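Local coordinates for probable glutamine-binding lipoprotein GlnH (GLNBP) (PDB 6H20) that binds acidic amino acids and asparagine as an extracellular solute-binding lipoprotein and probably senses aspartate to control protein kinase G signalling and glutamate metabolism in mycobacteria, at residues S61-F66 and R268-V273; T121-C126 and A231-G236; L139-R144 and D209-A214; Q143-P148 and H224-D229. One frame throughout, in Å; residues are numbered along the deposited sequence.

Contact 1. Residues S61-F66 and R268-V273; sequences SNLFSF and RKWLTV
Trp270, the last residue of helix 262-270, meets the loop 61-66 with its indole and its carbonyl. A chi1 of -68° puts CG beside the backbone N and lays the indole against the loop. The six-membered ring runs into Phe66 from the opposite direction: CZ3 lies 3.6 Å from Phe66 CE1, at the phenyl edge, though the ring pair as a whole is oblique, its planes at 87°. One indole face takes Leu63 O, offset toward the rim, and the other is covered by Lys269 CG. The indole nitrogen bonds to Asp80. The carbonyl O of Trp270 is met by the branched end of Leu63, whose CD1 comes to 3.6 Å.

Leu271, where the chain leaves helical geometry, turns CD2 to Phe64 CZ at 3.7 Å, the side chains crossing at about a right angle. Val273 closes the row with CG1 at 4.2 Å from Leu63 CD1. Within the loop, Ser61 O accepts from the backbone N atoms of Phe64 and Ser65 in a classic beta bulge. Van der Waals and aromatic contact, including two carbonyl oxygens lying against carbon, thus holds loop to helix end, and the fit depends on shape more than on directed bonds.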
loop_
_atom_site.group_PDB
_atom_site.type_symbol
_atom_site.label_atom_id
_atom_site.label_comp_id
_atom_site.label_asym_id
_atom_site.label_seq_id
_atom_site.Cartn_x
_atom_site.Cartn_y
_atom_site.Cartn_z
ATOM N N SER A 61 5.348 -5.852 5.165
ATOM C CA SER A 61 5.810 -5.093 4.003
ATOM C C SER A 61 7.118 -4.383 4.351
ATOM O O SER A 61 7.113 -3.236 4.815
ATOM C CB SER A 61 4.727 -4.110 3.517
ATOM O OG SER A 61 3.581 -4.809 3.027
ATOM N N ASN A 62 8.241 -5.059 4.107
ATOM C CA ASN A 62 9.537 -4.420 4.295
ATOM C C ASN A 62 9.579 -3.110 3.516
ATOM O O ASN A 62 9.045 -3.010 2.409
ATOM C CB ASN A 62 10.651 -5.330 3.785
ATOM C CG ASN A 62 12.024 -4.807 4.161
ATOM O OD1 ASN A 62 12.206 -4.220 5.241
ATOM N ND2 ASN A 62 12.990 -4.990 3.273
ATOM N N LEU A 63 10.221 -2.105 4.113
ATOM C CA LEU A 63 10.362 -0.722 3.668
ATOM C C LEU A 63 9.134 0.129 3.941
ATOM O O LEU A 63 9.227 1.353 3.831
ATOM C CB LEU A 63 10.749 -0.556 2.186
ATOM C CG LEU A 63 12.001 -1.336 1.778
ATOM C CD1 LEU A 63 12.282 -1.025 0.309
ATOM C CD2 LEU A 63 13.185 -0.979 2.676
ATOM N N PHE A 64 7.989 -0.464 4.287
ATOM C CA PHE A 64 6.728 0.256 4.435
ATOM C C PHE A 64 6.124 0.130 5.819
ATOM O O PHE A 64 5.819 1.147 6.444
ATOM C CB PHE A 64 5.741 -0.189 3.341
ATOM C CG PHE A 64 6.068 0.413 2.015
ATOM C CD1 PHE A 64 5.583 1.671 1.682
ATOM C CD2 PHE A 64 6.950 -0.213 1.155
ATOM C CE1 PHE A 64 5.928 2.264 0.500
ATOM C CE2 PHE A 64 7.318 0.378 -0.042
ATOM C CZ PHE A 64 6.791 1.632 -0.372
ATOM N N SER A 65 5.940 -1.089 6.316
ATOM C CA SER A 65 5.519 -1.286 7.702
ATOM C C SER A 65 6.005 -2.677 8.083
ATOM O O SER A 65 5.539 -3.675 7.525
ATOM C CB SER A 65 4.003 -1.121 7.886
ATOM O OG SER A 65 3.238 -1.977 7.054
ATOM N N PHE A 66 7.007 -2.719 8.951
ATOM C CA PHE A 66 7.674 -3.960 9.320
ATOM C C PHE A 66 8.319 -3.737 10.677
ATOM O O PHE A 66 8.490 -2.600 11.117
ATOM C CB PHE A 66 8.718 -4.358 8.263
ATOM C CG PHE A 66 9.906 -3.433 8.193
ATOM C CD1 PHE A 66 9.836 -2.243 7.474
ATOM C CD2 PHE A 66 11.084 -3.745 8.856
ATOM C CE1 PHE A 66 10.928 -1.385 7.403
ATOM C CE2 PHE A 66 12.181 -2.889 8.789
ATOM C CZ PHE A 66 12.104 -1.708 8.068
ATOM N N ARG A 268 14.093 9.216 0.452
ATOM C CA ARG A 268 15.513 8.891 0.525
ATOM C C ARG A 268 15.802 7.923 1.668
ATOM O O ARG A 268 16.715 7.098 1.568
ATOM C CB ARG A 268 16.336 10.174 0.640
ATOM C CG ARG A 268 16.266 11.048 -0.612
ATOM C CD ARG A 268 17.244 12.231 -0.577
ATOM N NE ARG A 268 17.263 12.905 0.718
ATOM C CZ ARG A 268 18.176 12.691 1.659
ATOM N NH1 ARG A 268 19.153 11.816 1.446
ATOM N NH2 ARG A 268 18.111 13.343 2.813
ATOM N N LYS A 269 15.019 7.985 2.745
ATOM C CA LYS A 269 15.241 7.093 3.877
ATOM C C LYS A 269 14.897 5.650 3.525
ATOM O O LYS A 269 15.597 4.720 3.945
ATOM C CB LYS A 269 14.399 7.578 5.058
ATOM C CG LYS A 269 14.468 6.751 6.329
ATOM C CD LYS A 269 13.676 7.459 7.427
ATOM C CE LYS A 269 13.558 6.636 8.698
ATOM N NZ LYS A 269 12.562 7.277 9.614
ATOM N N TRP A 270 13.857 5.442 2.716
ATOM C CA TRP A 270 13.268 4.121 2.538
ATOM C C TRP A 270 13.379 3.542 1.134
ATOM O O TRP A 270 13.429 2.316 1.002
ATOM C CB TRP A 270 11.780 4.148 2.942
ATOM C CG TRP A 270 11.604 4.350 4.417
ATOM C CD1 TRP A 270 11.060 5.445 5.049
ATOM C CD2 TRP A 270 12.021 3.458 5.452
ATOM N NE1 TRP A 270 11.096 5.268 6.413
ATOM C CE2 TRP A 270 11.678 4.056 6.685
ATOM C CE3 TRP A 270 12.632 2.194 5.456
ATOM C CZ2 TRP A 270 11.943 3.444 7.907
ATOM C CZ3 TRP A 270 12.896 1.591 6.672
ATOM C CH2 TRP A 270 12.541 2.211 7.883
ATOM N N LEU A 271 13.392 4.364 0.086
ATOM C CA LEU A 271 13.049 3.889 -1.249
ATOM C C LEU A 271 14.133 4.120 -2.295
ATOM O O LEU A 271 13.854 3.977 -3.492
ATOM C CB LEU A 271 11.734 4.530 -1.715
ATOM C CG LEU A 271 10.531 4.254 -0.807
ATOM C CD1 LEU A 271 9.254 4.865 -1.393
ATOM C CD2 LEU A 271 10.349 2.766 -0.543
ATOM N N THR A 272 15.358 4.462 -1.886
ATOM C CA THR A 272 16.394 4.747 -2.878
ATOM C C THR A 272 16.718 3.541 -3.754
ATOM O O THR A 272 17.275 3.723 -4.843
ATOM C CB THR A 272 17.669 5.290 -2.221
ATOM O OG1 THR A 272 18.141 4.368 -1.227
ATOM C CG2 THR A 272 17.402 6.637 -1.581
ATOM N N VAL A 273 16.368 2.328 -3.314
ATOM C CA VAL A 273 16.539 1.138 -4.148
ATOM C C VAL A 273 15.845 1.286 -5.500
ATOM O O VAL A 273 16.260 0.676 -6.494
ATOM C CB VAL A 273 16.066 -0.117 -3.376
ATOM C CG1 VAL A 273 14.581 -0.029 -3.063
ATOM C CG2 VAL A 273 16.382 -1.377 -4.151
#

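Contact 2. Residues T121-C126 and A231-G236; sequences TMSITC and ADQPYG. With ASN (asparagine), chain B.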
loop_
_atom_site.group_PDB
_atom_site.type_symbol
_atom_site.label_atom_id
_atom_site.label_comp_id
_atom_site.label_asym_id
_atom_site.label_seq_id
_atom_site.Cartn_x
_atom_site.Cartn_y
_atom_site.Cartn_z
ATOM N N THR A 121 0.066 0.798 2.031
ATOM C CA THR A 121 0.190 0.704 0.574
ATOM C C THR A 121 -1.168 0.633 -0.136
ATOM O O THR A 121 -1.381 -0.187 -1.025
ATOM C CB THR A 121 1.106 -0.471 0.161
ATOM O OG1 THR A 121 0.562 -1.733 0.602
ATOM C CG2 THR A 121 2.506 -0.301 0.758
ATOM N N MET A 122 -2.104 1.496 0.249
ATOM C CA MET A 122 -3.498 1.253 -0.118
ATOM C C MET A 122 -3.821 1.971 -1.420
ATOM O O MET A 122 -4.032 3.190 -1.434
ATOM C CB MET A 122 -4.453 1.665 0.998
ATOM C CG MET A 122 -5.839 1.086 0.805
ATOM S SD MET A 122 -6.847 1.415 2.242
ATOM C CE MET A 122 -8.358 0.608 1.740
ATOM N N SER A 123 -3.873 1.212 -2.517
ATOM C CA SER A 123 -4.188 1.808 -3.812
ATOM C C SER A 123 -5.599 2.378 -3.825
ATOM O O SER A 123 -6.561 1.745 -3.375
ATOM C CB SER A 123 -4.064 0.778 -4.925
ATOM O OG SER A 123 -2.723 0.362 -5.028
ATOM N N ILE A 124 -5.711 3.580 -4.370
ATOM C CA ILE A 124 -6.988 4.274 -4.485
ATOM C C ILE A 124 -7.672 3.766 -5.746
ATOM O O ILE A 124 -7.140 3.919 -6.850
ATOM C CB ILE A 124 -6.759 5.786 -4.582
ATOM C CG1 ILE A 124 -6.045 6.346 -3.346
ATOM C CG2 ILE A 124 -8.092 6.526 -4.807
ATOM C CD1 ILE A 124 -5.327 7.699 -3.621
ATOM N N THR A 125 -8.853 3.170 -5.592
ATOM C CA THR A 125 -9.607 2.660 -6.732
ATOM C C THR A 125 -11.058 3.116 -6.639
ATOM O O THR A 125 -11.561 3.459 -5.565
ATOM C CB THR A 125 -9.583 1.123 -6.824
ATOM O OG1 THR A 125 -10.334 0.565 -5.738
ATOM C CG2 THR A 125 -8.136 0.588 -6.798
ATOM N N CYS A 126 -11.744 3.069 -7.779
ATOM C CA CYS A 126 -13.155 3.438 -7.792
ATOM C C CYS A 126 -13.992 2.474 -6.963
ATOM O O CYS A 126 -14.896 2.898 -6.230
ATOM C CB CYS A 126 -13.658 3.508 -9.227
ATOM S SG CYS A 126 -13.023 4.959 -10.085
ATOM N N ALA A 231 0.057 -2.127 -13.978
ATOM C CA ALA A 231 -1.113 -1.468 -13.404
ATOM C C ALA A 231 -0.685 -0.411 -12.405
ATOM O O ALA A 231 0.045 -0.714 -11.457
ATOM C CB ALA A 231 -1.999 -2.474 -12.664
ATOM N N ASP A 232 -1.155 0.818 -12.597
ATOM C CA ASP A 232 -0.829 1.900 -11.680
ATOM C C ASP A 232 -1.389 1.627 -10.287
ATOM O O ASP A 232 -2.477 1.060 -10.126
ATOM C CB ASP A 232 -1.459 3.190 -12.206
ATOM C CG ASP A 232 -1.131 4.382 -11.351
ATOM O OD1 ASP A 232 0.075 4.598 -11.121
ATOM O OD2 ASP A 232 -2.070 5.097 -10.918
ATOM N N GLN A 233 -0.641 2.059 -9.268
ATOM C CA GLN A 233 -0.999 1.840 -7.864
ATOM C C GLN A 233 -0.782 3.140 -7.107
ATOM O O GLN A 233 0.272 3.365 -6.495
ATOM C CB GLN A 233 -0.151 0.714 -7.259
ATOM C CG GLN A 233 -0.140 -0.561 -8.100
ATOM C CD GLN A 233 -1.479 -1.290 -8.142
ATOM O OE1 GLN A 233 -2.286 -1.206 -7.214
ATOM N NE2 GLN A 233 -1.710 -2.026 -9.220
ATOM N N PRO A 234 -1.761 4.038 -7.133
ATOM C CA PRO A 234 -1.610 5.315 -6.420
ATOM C C PRO A 234 -2.041 5.177 -4.968
ATOM O O PRO A 234 -3.231 4.961 -4.695
ATOM C CB PRO A 234 -2.535 6.258 -7.205
ATOM C CG PRO A 234 -3.646 5.330 -7.743
ATOM C CD PRO A 234 -3.064 3.910 -7.814
ATOM N N TYR A 235 -1.098 5.290 -4.034
ATOM C CA TYR A 235 -1.403 5.057 -2.625
ATOM C C TYR A 235 -2.127 6.244 -2.009
ATOM O O TYR A 235 -1.735 7.400 -2.194
ATOM C CB TYR A 235 -0.119 4.856 -1.824
ATOM C CG TYR A 235 0.673 3.608 -2.130
ATOM C CD1 TYR A 235 0.222 2.646 -3.032
ATOM C CD2 TYR A 235 1.882 3.406 -1.511
ATOM C CE1 TYR A 235 0.984 1.486 -3.296
ATOM C CE2 TYR A 235 2.637 2.268 -1.758
ATOM C CZ TYR A 235 2.192 1.320 -2.645
ATOM O OH TYR A 235 2.971 0.194 -2.868
ATOM N N GLY A 236 -3.160 5.949 -1.229
ATOM C CA GLY A 236 -3.832 6.967 -0.453
ATOM C C GLY A 236 -3.938 6.513 0.990
ATOM O O GLY A 236 -3.862 5.319 1.297
HETATM N N ASN B . -1.259 -1.607 -3.355
HETATM C CA ASN B . -1.930 -2.886 -3.588
HETATM C C ASN B . -3.335 -2.829 -3.018
HETATM O O ASN B . -4.006 -3.871 -2.895
HETATM C CB ASN B . -1.138 -4.038 -2.967
HETATM C CG ASN B . -1.128 -3.995 -1.459
HETATM O OD1 ASN B . -1.426 -2.980 -0.837
HETATM N ND2 ASN B . -0.817 -5.122 -0.860
HETATM O OXT ASN B . -3.795 -1.719 -2.676
HETATM O O HOH W 1 -1.994 3.546 2.352
#
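Ser123 meets both Gln233 and the bound asparagine, and its side chain can be followed outward. CB lies 3.4 Å from OXT of the ligand. OG, set beside the backbone N by chi1 of -65°, donates to Gln233 OE1 at 2.7 Å, in the carbonyl plane and on a lone pair. The same oxygen accepts from the ligand's amino N at 3.0 Å. The direction of the first bond leaves OG able to act as acceptor in the second. Gln233 OE1, also bonded to Thr171, is thus a second-shell acceptor that probably sets the direction of the Ser123 hydroxyl.

The backbones of Ser123 and Tyr235 form a single bridge: Gly236 N bonds to Met122 O and Ile124 N to Pro234 O, each at 2.9 Å. Water 1 joins Met122 N to Gly236 O. The Tyr235 ring lies under Thr121, whose CA sits 3.7 Å from the ring centroid and only 8° off its normal, a CH-pi contact over the face; the phenol oxygen bonds to Asp209 and Thr211. Thr121 O takes a bond from the ligand N at 2.7 Å, its OG1 donates to ligand OD1, and Ser123 N holds OXT. A loop holding the amino and carboxylate groups, with Arg106 and Arg128 also bonded to the ligand, forms part of the ligand cleft of this family 3 solute-binding protein.

Contact 3. Residues L139-R144 and D209-A214; sequences LDANQR and DDTILA. With ASN (asparagine), chain B.
Asp210 and Asn142 are joined by two bonds, one from each backbone. The Asp210 carboxylate swings back against the strand, its chi1 of 56° setting CG between the backbone N and the carbonyl carbon, and OD1 accepts a nearly straight bond from Asn142 N at 3.1 Å, from above the carboxylate plane. In return Asp210 N donates to Asn142 O at 2.8 Å. The Arg144 side chain passes Asp210 obliquely, with guanidinium and carboxylate planes 69° apart; water 3 links NH1 to OD2, while NH2 is bonded to the Gly227 carbonyl O.

Helix 210-219 thus starts against strand 139-148, the short segments making an angle of 77°. Asp209, in the N-cap position, makes no capping bond; its carboxylate turns to the ligand cleft of the solute-binding fold. The backbones of Gln143 and Asp209 form an antiparallel non-hydrogen-bonded pair with diverging side chains. Asp209 OD2 accepts from the amino N of the bound asparagine at 2.8 Å and also bonds to Tyr235, while OD1 takes a bond from water 2. Thr211 OG1, hydrogen-bonded to Tyr235 OH, rests 3.4 Å from the Ala141 CB methyl, and Thr211 CG2 meets Leu139 CD2 tip to tip. Leu213 CD1 lies 3.6 Å from Arg144 O.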
loop_
_atom_site.group_PDB
_atom_site.type_symbol
_atom_site.label_atom_id
_atom_site.label_comp_id
_atom_site.label_asym_id
_atom_site.label_seq_id
_atom_site.Cartn_x
_atom_site.Cartn_y
_atom_site.Cartn_z
ATOM N N LEU A 139 2.120 8.346 -2.798
ATOM C CA LEU A 139 3.193 7.633 -3.477
ATOM C C LEU A 139 2.540 6.907 -4.635
ATOM O O LEU A 139 1.444 6.370 -4.474
ATOM C CB LEU A 139 3.836 6.609 -2.531
ATOM C CG LEU A 139 5.083 5.895 -3.062
ATOM C CD1 LEU A 139 6.222 6.876 -3.219
ATOM C CD2 LEU A 139 5.484 4.777 -2.102
ATOM N N ASP A 140 3.191 6.905 -5.798
ATOM C CA ASP A 140 2.630 6.264 -6.986
ATOM C C ASP A 140 3.522 5.102 -7.399
ATOM O O ASP A 140 4.648 5.313 -7.864
ATOM C CB ASP A 140 2.480 7.261 -8.133
ATOM C CG ASP A 140 1.727 6.674 -9.302
ATOM O OD1 ASP A 140 0.720 5.970 -9.064
ATOM O OD2 ASP A 140 2.135 6.918 -10.464
ATOM N N ALA A 141 3.019 3.887 -7.241
ATOM C CA ALA A 141 3.763 2.679 -7.582
ATOM C C ALA A 141 3.148 2.029 -8.821
ATOM O O ALA A 141 2.141 2.488 -9.366
ATOM C CB ALA A 141 3.781 1.720 -6.388
ATOM N N ASN A 142 3.777 0.957 -9.293
ATOM C CA ASN A 142 3.211 0.239 -10.427
ATOM C C ASN A 142 3.504 -1.244 -10.287
ATOM O O ASN A 142 4.615 -1.630 -9.894
ATOM C CB ASN A 142 3.746 0.746 -11.767
ATOM C CG ASN A 142 2.745 0.546 -12.894
ATOM O OD1 ASN A 142 2.429 -0.593 -13.259
ATOM N ND2 ASN A 142 2.234 1.652 -13.448
ATOM N N GLN A 143 2.509 -2.066 -10.634
ATOM C CA GLN A 143 2.638 -3.514 -10.475
ATOM C C GLN A 143 3.672 -4.069 -11.452
ATOM O O GLN A 143 3.607 -3.798 -12.659
ATOM C CB GLN A 143 1.287 -4.184 -10.727
ATOM C CG GLN A 143 1.332 -5.711 -10.521
ATOM C CD GLN A 143 -0.058 -6.296 -10.332
ATOM O OE1 GLN A 143 -1.045 -5.565 -10.226
ATOM N NE2 GLN A 143 -0.139 -7.627 -10.299
ATOM N N ARG A 144 4.603 -4.880 -10.939
ATOM C CA ARG A 144 5.603 -5.547 -11.781
ATOM C C ARG A 144 5.744 -7.000 -11.324
ATOM O O ARG A 144 4.894 -7.529 -10.600
ATOM C CB ARG A 144 6.930 -4.768 -11.806
ATOM C CG ARG A 144 6.777 -3.359 -12.399
ATOM C CD ARG A 144 8.113 -2.655 -12.571
ATOM N NE ARG A 144 8.914 -3.306 -13.601
ATOM C CZ ARG A 144 10.206 -3.052 -13.801
ATOM N NH1 ARG A 144 10.828 -2.160 -13.038
ATOM N NH2 ARG A 144 10.875 -3.683 -14.759
ATOM N N ASP A 209 3.004 -4.359 -6.457
ATOM C CA ASP A 209 3.609 -3.042 -6.597
ATOM C C ASP A 209 5.131 -3.139 -6.583
ATOM O O ASP A 209 5.709 -3.811 -5.727
ATOM C CB ASP A 209 3.216 -2.186 -5.388
ATOM C CG ASP A 209 1.718 -2.138 -5.114
ATOM O OD1 ASP A 209 0.888 -2.699 -5.866
ATOM O OD2 ASP A 209 1.389 -1.511 -4.092
ATOM N N ASP A 210 5.782 -2.407 -7.499
ATOM C CA ASP A 210 7.244 -2.446 -7.555
ATOM C C ASP A 210 7.893 -1.969 -6.257
ATOM O O ASP A 210 8.968 -2.460 -5.884
ATOM C CB ASP A 210 7.786 -1.712 -8.794
ATOM C CG ASP A 210 7.342 -0.245 -8.916
ATOM O OD1 ASP A 210 6.528 0.286 -8.130
ATOM O OD2 ASP A 210 7.849 0.399 -9.868
ATOM N N THR A 211 7.241 -1.046 -5.548
ATOM C CA THR A 211 7.678 -0.614 -4.222
ATOM C C THR A 211 7.763 -1.789 -3.246
ATOM O O THR A 211 8.781 -1.977 -2.566
ATOM C CB THR A 211 6.652 0.387 -3.691
ATOM O OG1 THR A 211 5.345 -0.109 -4.000
ATOM C CG2 THR A 211 6.837 1.764 -4.353
ATOM N N ILE A 212 6.676 -2.561 -3.129
ATOM C CA ILE A 212 6.657 -3.734 -2.247
ATOM C C ILE A 212 7.700 -4.749 -2.698
ATOM O O ILE A 212 8.444 -5.323 -1.879
ATOM C CB ILE A 212 5.240 -4.348 -2.203
ATOM C CG1 ILE A 212 4.239 -3.341 -1.645
ATOM C CG2 ILE A 212 5.243 -5.667 -1.386
ATOM C CD1 ILE A 212 2.801 -3.850 -1.693
ATOM N N LEU A 213 7.773 -4.989 -4.010
ATOM C CA LEU A 213 8.751 -5.947 -4.529
ATOM C C LEU A 213 10.180 -5.527 -4.200
ATOM O O LEU A 213 11.023 -6.383 -3.897
ATOM C CB LEU A 213 8.591 -6.093 -6.041
ATOM C CG LEU A 213 7.275 -6.672 -6.566
ATOM C CD1 LEU A 213 7.356 -6.790 -8.088
ATOM C CD2 LEU A 213 6.970 -8.037 -5.933
ATOM N N ALA A 214 10.472 -4.218 -4.258
ATOM C CA ALA A 214 11.802 -3.742 -3.885
ATOM C C ALA A 214 12.130 -4.074 -2.433
ATOM O O ALA A 214 13.282 -4.389 -2.105
ATOM C CB ALA A 214 11.911 -2.236 -4.137
HETATM N N ASN B . -1.259 -1.607 -3.355
HETATM C CA ASN B . -1.930 -2.886 -3.588
HETATM C C ASN B . -3.335 -2.829 -3.018
HETATM O O ASN B . -4.006 -3.871 -2.895
HETATM C CB ASN B . -1.138 -4.038 -2.967
HETATM C CG ASN B . -1.128 -3.995 -1.459
HETATM O OD1 ASN B . -1.426 -2.980 -0.837
HETATM N ND2 ASN B . -0.817 -5.122 -0.860
HETATM O OXT ASN B . -3.795 -1.719 -2.676
HETATM O O HOH W 2 -0.111 -4.574 -7.510
HETATM O O HOH W 3 10.200 -0.401 -10.848
#

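Contact 4. Residues Q143-P148 and H224-D229; sequences QRILAP and HIVGPD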
loop_
_atom_site.group_PDB
_atom_site.type_symbol
_atom_site.label_atom_id
_atom_site.label_comp_id
_atom_site.label_asym_id
_atom_site.label_seq_id
_atom_site.Cartn_x
_atom_site.Cartn_y
_atom_site.Cartn_z
ATOM N N GLN A 143 2.509 -2.066 -10.634
ATOM C CA GLN A 143 2.638 -3.514 -10.475
ATOM C C GLN A 143 3.672 -4.069 -11.452
ATOM O O GLN A 143 3.607 -3.798 -12.659
ATOM C CB GLN A 143 1.287 -4.184 -10.727
ATOM C CG GLN A 143 1.332 -5.711 -10.521
ATOM C CD GLN A 143 -0.058 -6.296 -10.332
ATOM O OE1 GLN A 143 -1.045 -5.565 -10.226
ATOM N NE2 GLN A 143 -0.139 -7.627 -10.299
ATOM N N ARG A 144 4.603 -4.880 -10.939
ATOM C CA ARG A 144 5.603 -5.547 -11.781
ATOM C C ARG A 144 5.744 -7.000 -11.324
ATOM O O ARG A 144 4.894 -7.529 -10.600
ATOM C CB ARG A 144 6.930 -4.768 -11.806
ATOM C CG ARG A 144 6.777 -3.359 -12.399
ATOM C CD ARG A 144 8.113 -2.655 -12.571
ATOM N NE ARG A 144 8.914 -3.306 -13.601
ATOM C CZ ARG A 144 10.206 -3.052 -13.801
ATOM N NH1 ARG A 144 10.828 -2.160 -13.038
ATOM N NH2 ARG A 144 10.875 -3.683 -14.759
ATOM N N ILE A 145 6.831 -7.644 -11.746
ATOM C CA ILE A 145 7.071 -9.064 -11.495
ATOM C C ILE A 145 8.401 -9.231 -10.766
ATOM O O ILE A 145 9.393 -8.576 -11.109
ATOM C CB ILE A 145 7.085 -9.857 -12.823
ATOM C CG1 ILE A 145 5.754 -9.717 -13.572
ATOM C CG2 ILE A 145 7.423 -11.322 -12.573
ATOM C CD1 ILE A 145 5.811 -10.188 -15.029
ATOM N N LEU A 146 8.427 -10.129 -9.779
ATOM C CA LEU A 146 9.638 -10.492 -9.052
ATOM C C LEU A 146 9.929 -11.971 -9.287
ATOM O O LEU A 146 9.052 -12.822 -9.087
ATOM C CB LEU A 146 9.438 -10.242 -7.550
ATOM C CG LEU A 146 10.595 -10.607 -6.617
ATOM C CD1 LEU A 146 11.667 -9.560 -6.725
ATOM C CD2 LEU A 146 10.088 -10.703 -5.170
ATOM N N ALA A 147 11.147 -12.285 -9.716
ATOM C CA ALA A 147 11.513 -13.671 -9.970
ATOM C C ALA A 147 12.978 -13.867 -9.613
ATOM O O ALA A 147 13.735 -12.895 -9.518
ATOM C CB ALA A 147 11.277 -14.036 -11.442
ATOM N N PRO A 148 13.410 -15.103 -9.391
ATOM C CA PRO A 148 14.844 -15.333 -9.165
ATOM C C PRO A 148 15.668 -14.929 -10.378
ATOM O O PRO A 148 15.198 -14.964 -11.517
ATOM C CB PRO A 148 14.925 -16.847 -8.926
ATOM C CG PRO A 148 13.520 -17.232 -8.481
ATOM C CD PRO A 148 12.617 -16.342 -9.264
ATOM N N HIS A 224 15.108 -10.437 -8.584
ATOM C CA HIS A 224 15.124 -9.187 -9.337
ATOM C C HIS A 224 13.733 -8.882 -9.884
ATOM O O HIS A 224 12.881 -9.766 -10.026
ATOM C CB HIS A 224 16.213 -9.147 -10.437
ATOM C CG HIS A 224 16.001 -10.106 -11.571
ATOM N ND1 HIS A 224 16.803 -10.093 -12.697
ATOM C CD2 HIS A 224 15.102 -11.102 -11.763
ATOM C CE1 HIS A 224 16.400 -11.036 -13.532
ATOM N NE2 HIS A 224 15.373 -11.666 -12.988
ATOM N N ILE A 225 13.521 -7.603 -10.208
ATOM C CA ILE A 225 12.242 -7.118 -10.706
ATOM C C ILE A 225 12.325 -7.008 -12.218
ATOM O O ILE A 225 13.289 -6.443 -12.761
ATOM C CB ILE A 225 11.905 -5.759 -10.076
ATOM C CG1 ILE A 225 11.711 -5.911 -8.562
ATOM C CG2 ILE A 225 10.646 -5.165 -10.716
ATOM C CD1 ILE A 225 11.628 -4.577 -7.806
ATOM N N VAL A 226 11.318 -7.553 -12.897
ATOM C CA VAL A 226 11.288 -7.640 -14.348
ATOM C C VAL A 226 9.913 -7.220 -14.849
ATOM O O VAL A 226 8.946 -7.103 -14.085
ATOM C CB VAL A 226 11.634 -9.057 -14.854
ATOM C CG1 VAL A 226 13.015 -9.484 -14.363
ATOM C CG2 VAL A 226 10.586 -10.057 -14.398
ATOM N N GLY A 227 9.841 -6.989 -16.156
ATOM C CA GLY A 227 8.584 -6.806 -16.839
ATOM C C GLY A 227 8.118 -5.369 -16.910
ATOM O O GLY A 227 8.684 -4.463 -16.296
ATOM N N PRO A 228 7.047 -5.145 -17.657
ATOM C CA PRO A 228 6.538 -3.786 -17.847
ATOM C C PRO A 228 5.685 -3.356 -16.663
ATOM O O PRO A 228 5.344 -4.140 -15.780
ATOM C CB PRO A 228 5.660 -3.946 -19.090
ATOM C CG PRO A 228 5.102 -5.322 -18.955
ATOM C CD PRO A 228 6.165 -6.157 -18.267
ATOM N N ASP A 229 5.347 -2.076 -16.651
ATOM C CA ASP A 229 4.332 -1.605 -15.722
ATOM C C ASP A 229 3.010 -2.286 -16.063
ATOM O O ASP A 229 2.524 -2.183 -17.194
ATOM C CB ASP A 229 4.205 -0.088 -15.860
ATOM C CG ASP A 229 5.340 0.661 -15.193
ATOM O OD1 ASP A 229 6.147 0.053 -14.452
ATOM O OD2 ASP A 229 5.425 1.885 -15.408
HETATM O O HOH W 4 13.506 -4.596 -15.064
#
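Ile145 and Val226 form a hydrogen-bonded pair in an antiparallel ladder, an edge of the mixed beta sheet to which strands 139-148 and 223-226 both belong. Val226 N donates to Ile145 O at 2.8 Å, and Ile145 N returns a longer bond to Val226 O. Two residues on, Ala147 and His224 repeat the pattern, with His224 N reaching Ala147 O at 3.0 Å and Ala147 N bonded to His224 O. Between these pairs Leu146 faces Ile225 in a non-hydrogen-bonded pair; here Ile145 O also takes a CA-H...O contact from Ile225 CA, and His224 O takes another from Leu146 CA. The Leu146 backbone is bonded to Val206 of the neighbouring strand 205-207.

The side chains divide by face. Ile145 CB and Val226 CG2 touch at 3.8 Å on one side, where a face of the His224 ring is also covered by Val226 CG1; Leu146 CD1 and Ile225 CG1 meet on the other, next to helix 210-219.

Past Val226 the second segment leaves the strand, and the Arg144 side chain supplies the bonds there. Its chain bends at chi3 (68°), turning NE and NH2 toward Gly227 O, which they share through two rather bent bonds, NE at 2.9 Å, the oxygen tilted about 20° from the guanidinium plane. Asp229 OD1 packs against CD and, lying well out of that plane, can probably add only a longer-range electrostatic pull. Water 4 accepts from NH2 and donates to Ile225 O. Over one guanidinium face, offset toward the rim, sits Ile225 CG2, 3.8 Å from Arg144 CZ.

Overall arrangement
From the N terminus, the chain first meets loop 61-66, which waits some two hundred residues for its partner: contact 1 closes the widest loop, at the end of helix 262-270, and encloses the other three. Within it, contact 2 joins the loop 121-126 to strand 232-240 and encloses contacts 3 and 4 in turn. These last two start from the same strand, 139-148, and overlap there, sharing Gln143 and Arg144, while the others nest; contact 3 closes first, at helix 210-219, and contact 4 next, at strand 223-226. Phe64 packs on Thr121, Tyr235, Leu139 and Thr211, joining contact 1 to contacts 2 and 3, and the bound asparagine touches contacts 2 and 3 together.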